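Local coordinates for protein CDP-glucose-4,6-dehydratase (Yersinia pseudotuberculosis, PDB 1RKX) that catalyses the NAD-dependent conversion of CDP-D-glucose to CDP-4-keto-6-deoxy-D-glucose with loss of water, as a short-chain dehydrogenase/reductase family enzyme, at residues C[222-234]-C[262-275]. Residues are numbered along the deposited sequence; the frame is centred on the assembly and turned at random.
Sequences IIRNPHAIRPWQH and FGPNDADATPVKNI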
# COMPACT_ATOMS: atom_id res chain seq x y z
N ILE C 222 12.24 26.69 -31.16
CA ILE C 222 11.29 27.32 -30.25
C ILE C 222 11.04 26.41 -29.05
O ILE C 222 10.78 25.22 -29.20
CB ILE C 222 9.95 27.59 -30.95
CG1 ILE C 222 10.18 28.41 -32.22
CG2 ILE C 222 9.02 28.33 -30.00
CD1 ILE C 222 8.92 28.63 -33.04
N ILE C 223 11.11 26.99 -27.86
CA ILE C 223 10.89 26.24 -26.63
C ILE C 223 9.60 26.69 -25.96
O ILE C 223 9.32 27.88 -25.86
CB ILE C 223 12.05 26.45 -25.64
CG1 ILE C 223 13.36 25.97 -26.26
CG2 ILE C 223 11.76 25.72 -24.34
CD1 ILE C 223 14.54 26.09 -25.33
N ARG C 224 8.81 25.72 -25.49
CA ARG C 224 7.57 26.05 -24.80
C ARG C 224 7.81 26.07 -23.29
O ARG C 224 7.93 27.14 -22.70
CB ARG C 224 6.47 25.05 -25.15
CG ARG C 224 5.76 25.39 -26.45
CD ARG C 224 6.32 24.61 -27.62
NE ARG C 224 5.66 23.32 -27.76
CZ ARG C 224 4.36 23.17 -27.99
NH1 ARG C 224 3.57 24.23 -28.10
NH2 ARG C 224 3.84 21.95 -28.11
N ASN C 225 7.90 24.90 -22.67
CA ASN C 225 8.15 24.85 -21.24
C ASN C 225 9.62 24.53 -20.99
O ASN C 225 10.03 23.37 -20.99
CB ASN C 225 7.27 23.79 -20.56
CG ASN C 225 7.54 23.68 -19.07
OD1 ASN C 225 7.81 24.68 -18.40
ND2 ASN C 225 7.46 22.47 -18.54
N PRO C 226 10.43 25.58 -20.76
CA PRO C 226 11.86 25.49 -20.50
C PRO C 226 12.21 24.75 -19.21
O PRO C 226 13.36 24.35 -19.01
CB PRO C 226 12.29 26.95 -20.46
CG PRO C 226 11.10 27.60 -19.83
CD PRO C 226 9.96 26.97 -20.60
N HIS C 227 11.23 24.58 -18.34
CA HIS C 227 11.45 23.91 -17.06
C HIS C 227 11.07 22.44 -17.07
O HIS C 227 11.33 21.72 -16.10
CB HIS C 227 10.66 24.61 -15.96
CG HIS C 227 10.98 26.07 -15.83
ND1 HIS C 227 12.23 26.53 -15.50
CD2 HIS C 227 10.20 27.17 -16.00
CE1 HIS C 227 12.22 27.85 -15.47
NE2 HIS C 227 11.00 28.26 -15.77
N ALA C 228 10.46 21.99 -18.16
CA ALA C 228 10.04 20.60 -18.27
C ALA C 228 11.21 19.66 -18.04
O ALA C 228 12.28 19.83 -18.64
CB ALA C 228 9.41 20.35 -19.65
N ILE C 229 11.00 18.68 -17.17
CA ILE C 229 12.03 17.69 -16.85
C ILE C 229 11.55 16.28 -17.15
O ILE C 229 10.40 15.93 -16.87
CB ILE C 229 12.42 17.76 -15.36
CG1 ILE C 229 13.07 19.11 -15.05
CG2 ILE C 229 13.36 16.62 -15.01
CD1 ILE C 229 13.38 19.31 -13.58
N ARG C 230 12.43 15.48 -17.73
CA ARG C 230 12.12 14.10 -18.07
C ARG C 230 13.41 13.31 -17.89
O ARG C 230 14.50 13.82 -18.17
CB ARG C 230 11.66 14.01 -19.53
CG ARG C 230 10.42 14.83 -19.88
CD ARG C 230 9.14 14.13 -19.47
NE ARG C 230 7.94 14.89 -19.84
CZ ARG C 230 7.49 15.95 -19.18
NH1 ARG C 230 8.13 16.41 -18.11
NH2 ARG C 230 6.39 16.57 -19.61
N PRO C 231 13.31 12.08 -17.37
CA PRO C 231 14.53 11.29 -17.19
C PRO C 231 15.07 10.77 -18.52
O PRO C 231 14.97 9.58 -18.82
CB PRO C 231 14.08 10.17 -16.25
CG PRO C 231 12.64 10.00 -16.59
CD PRO C 231 12.15 11.41 -16.76
N TRP C 232 15.62 11.68 -19.32
CA TRP C 232 16.17 11.32 -20.62
C TRP C 232 17.33 10.34 -20.51
O TRP C 232 18.13 10.39 -19.57
CB TRP C 232 16.65 12.58 -21.36
CG TRP C 232 15.59 13.62 -21.54
CD1 TRP C 232 15.51 14.83 -20.91
CD2 TRP C 232 14.45 13.53 -22.40
NE1 TRP C 232 14.39 15.50 -21.34
CE2 TRP C 232 13.73 14.73 -22.25
CE3 TRP C 232 13.98 12.56 -23.29
CZ2 TRP C 232 12.54 14.98 -22.95
CZ3 TRP C 232 12.80 12.80 -23.99
CH2 TRP C 232 12.09 14.01 -23.81
N GLN C 233 17.43 9.43 -21.48
CA GLN C 233 18.51 8.45 -21.51
C GLN C 233 18.79 8.05 -22.95
O GLN C 233 17.87 7.94 -23.77
CB GLN C 233 18.14 7.22 -20.69
CG GLN C 233 16.84 6.55 -21.11
CD GLN C 233 16.47 5.37 -20.22
OE1 GLN C 233 15.32 4.92 -20.22
NE2 GLN C 233 17.45 4.86 -19.47
N HIS C 234 20.06 7.82 -23.25
CA HIS C 234 20.44 7.41 -24.60
C HIS C 234 19.81 6.04 -24.82
O HIS C 234 19.75 5.21 -23.91
CB HIS C 234 21.96 7.35 -24.73
CG HIS C 234 22.44 7.16 -26.13
ND1 HIS C 234 22.41 5.95 -26.78
CD2 HIS C 234 22.94 8.05 -27.02
CE1 HIS C 234 22.88 6.09 -28.00
NE2 HIS C 234 23.21 7.35 -28.18
N PHE C 262 14.17 0.31 -16.08
CA PHE C 262 15.46 0.79 -16.56
C PHE C 262 15.33 2.29 -16.80
O PHE C 262 14.43 2.74 -17.51
CB PHE C 262 15.91 0.07 -17.84
CG PHE C 262 16.24 -1.38 -17.64
CD1 PHE C 262 15.33 -2.37 -17.98
CD2 PHE C 262 17.47 -1.76 -17.09
CE1 PHE C 262 15.63 -3.72 -17.79
CE2 PHE C 262 17.78 -3.11 -16.89
CZ PHE C 262 16.86 -4.09 -17.24
N GLY C 263 16.23 3.05 -16.20
CA GLY C 263 16.20 4.49 -16.35
C GLY C 263 17.49 5.12 -15.88
O GLY C 263 18.35 4.43 -15.34
N PRO C 264 17.65 6.43 -16.06
CA PRO C 264 18.86 7.16 -15.65
C PRO C 264 18.83 7.55 -14.18
O PRO C 264 17.81 7.42 -13.51
CB PRO C 264 18.81 8.39 -16.55
CG PRO C 264 17.34 8.70 -16.56
CD PRO C 264 16.71 7.33 -16.75
N ASN C 265 19.96 8.04 -13.68
CA ASN C 265 20.04 8.47 -12.29
C ASN C 265 19.33 9.81 -12.20
O ASN C 265 19.54 10.69 -13.03
CB ASN C 265 21.50 8.59 -11.86
CG ASN C 265 22.25 7.28 -11.99
OD1 ASN C 265 21.76 6.23 -11.58
ND2 ASN C 265 23.45 7.33 -12.57
N ASP C 266 18.48 9.97 -11.19
CA ASP C 266 17.73 11.21 -11.03
C ASP C 266 18.65 12.42 -10.90
O ASP C 266 18.25 13.54 -11.21
CB ASP C 266 16.81 11.15 -9.81
CG ASP C 266 15.78 12.27 -9.80
OD1 ASP C 266 15.28 12.60 -8.70
OD2 ASP C 266 15.46 12.81 -10.88
N ALA C 267 19.88 12.19 -10.45
CA ALA C 267 20.83 13.29 -10.31
C ALA C 267 21.16 13.86 -11.69
O ALA C 267 21.66 14.97 -11.81
CB ALA C 267 22.10 12.79 -9.63
N ASP C 268 20.85 13.07 -12.71
CA ASP C 268 21.09 13.43 -14.11
C ASP C 268 19.93 14.28 -14.65
O ASP C 268 20.05 14.90 -15.70
CB ASP C 268 21.25 12.14 -14.92
CG ASP C 268 21.71 12.38 -16.36
OD1 ASP C 268 22.77 13.01 -16.56
OD2 ASP C 268 21.00 11.91 -17.28
N ALA C 269 18.82 14.30 -13.91
CA ALA C 269 17.63 15.05 -14.32
C ALA C 269 17.95 16.47 -14.73
O ALA C 269 18.43 17.27 -13.93
CB ALA C 269 16.61 15.05 -13.19
N THR C 270 17.66 16.79 -15.99
CA THR C 270 17.95 18.11 -16.54
C THR C 270 16.74 18.69 -17.28
O THR C 270 16.12 18.00 -18.09
CB THR C 270 19.13 18.04 -17.52
OG1 THR C 270 20.23 17.34 -16.91
CG2 THR C 270 19.57 19.43 -17.93
N PRO C 271 16.40 19.96 -17.01
CA PRO C 271 15.27 20.61 -17.68
C PRO C 271 15.55 20.76 -19.17
O PRO C 271 16.68 20.54 -19.61
CB PRO C 271 15.16 21.94 -16.95
CG PRO C 271 16.58 22.24 -16.59
CD PRO C 271 17.07 20.90 -16.09
N VAL C 272 14.55 21.15 -19.95
CA VAL C 272 14.73 21.30 -21.39
C VAL C 272 15.57 22.49 -21.82
O VAL C 272 16.37 22.37 -22.75
CB VAL C 272 13.37 21.36 -22.12
CG1 VAL C 272 12.54 20.15 -21.78
CG2 VAL C 272 12.64 22.63 -21.76
N LYS C 273 15.41 23.63 -21.16
CA LYS C 273 16.19 24.81 -21.53
C LYS C 273 17.67 24.46 -21.52
O LYS C 273 18.41 24.80 -22.45
CB LYS C 273 15.93 25.96 -20.56
CG LYS C 273 16.55 27.28 -21.00
CD LYS C 273 16.22 28.43 -20.06
CE LYS C 273 16.89 28.26 -18.70
NZ LYS C 273 18.38 28.32 -18.81
N ASN C 274 18.11 23.77 -20.47
CA ASN C 274 19.50 23.37 -20.34
C ASN C 274 19.89 22.44 -21.49
O ASN C 274 20.96 22.57 -22.07
CB ASN C 274 19.73 22.66 -19.00
CG ASN C 274 21.20 22.37 -18.74
OD1 ASN C 274 21.55 21.79 -17.72
ND2 ASN C 274 22.06 22.78 -19.66
N ILE C 275 19.00 21.49 -21.80
CA ILE C 275 19.24 20.54 -22.88
C ILE C 275 19.50 21.29 -24.19
O ILE C 275 20.50 21.04 -24.86
CB ILE C 275 18.02 19.62 -23.07
CG1 ILE C 275 17.94 18.63 -21.89
CG2 ILE C 275 18.12 18.89 -24.40
CD1 ILE C 275 16.69 17.78 -21.90
O HOH W 1 13.90 17.70 -19.75
O HOH W 2 17.12 14.93 -17.84
O HOH W 3 18.24 12.40 -17.58
O HOH W 4 20.85 10.12 -19.38
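In the outer part of this extended short-chain dehydrogenase/reductase fold, residues 226-229 meet the N-terminus of helix 272-283, with Pro-271 at its N-cap; the chain then runs antiparallel to 264-270, until Gln-233 pairs by CA with Pro-264. Two backbone bonds join the segments: Lys-273 N donates to Pro-226 O (3.1 Å, N-H...O 164°, nearly straight), while the bond from Val-272 N to Ala-228 O is weak, bent to 125°. Beside them, Val-272 CG1 packs on Ala-228 CB at 3.8 Å, and CG1 of Ile-229 touches Pro-271 CA (3.7 Å) while its CG2, anti to the backbone N, reaches Ala-269 CB.

Water bridging begins at Ala-228 O. One molecule donates to this oxygen and to Thr-270 O and accepts from Trp-232 NE1 (2.8 Å), sitting in the indole plane at its edge. The Trp-232 and Ile-275 side chains cross at about a right angle, Ile-275 CD1 meeting Trp-232 CD1 and NE1 at 3.3 Å. A second water accepts from Thr-270 N and lies at hydrogen-bonding distance of Arg-230 O. Two more lie within such distance of both Trp-232 O and OD2 of Asp-268, whose other carboxylate oxygen, OD1, accepts from Leu-322 N. At the far end, Pro-231 CB rests on Pro-264 CG (3.6 Å).

The NAD site is near: the Trp-232 side chain is about 6 Å from the cofactor, and that of Gln-233 about 4 Å from the side chain of NAD-binding Val-196. Past the helix start, water and side-chain contacts replace direct backbone bonds.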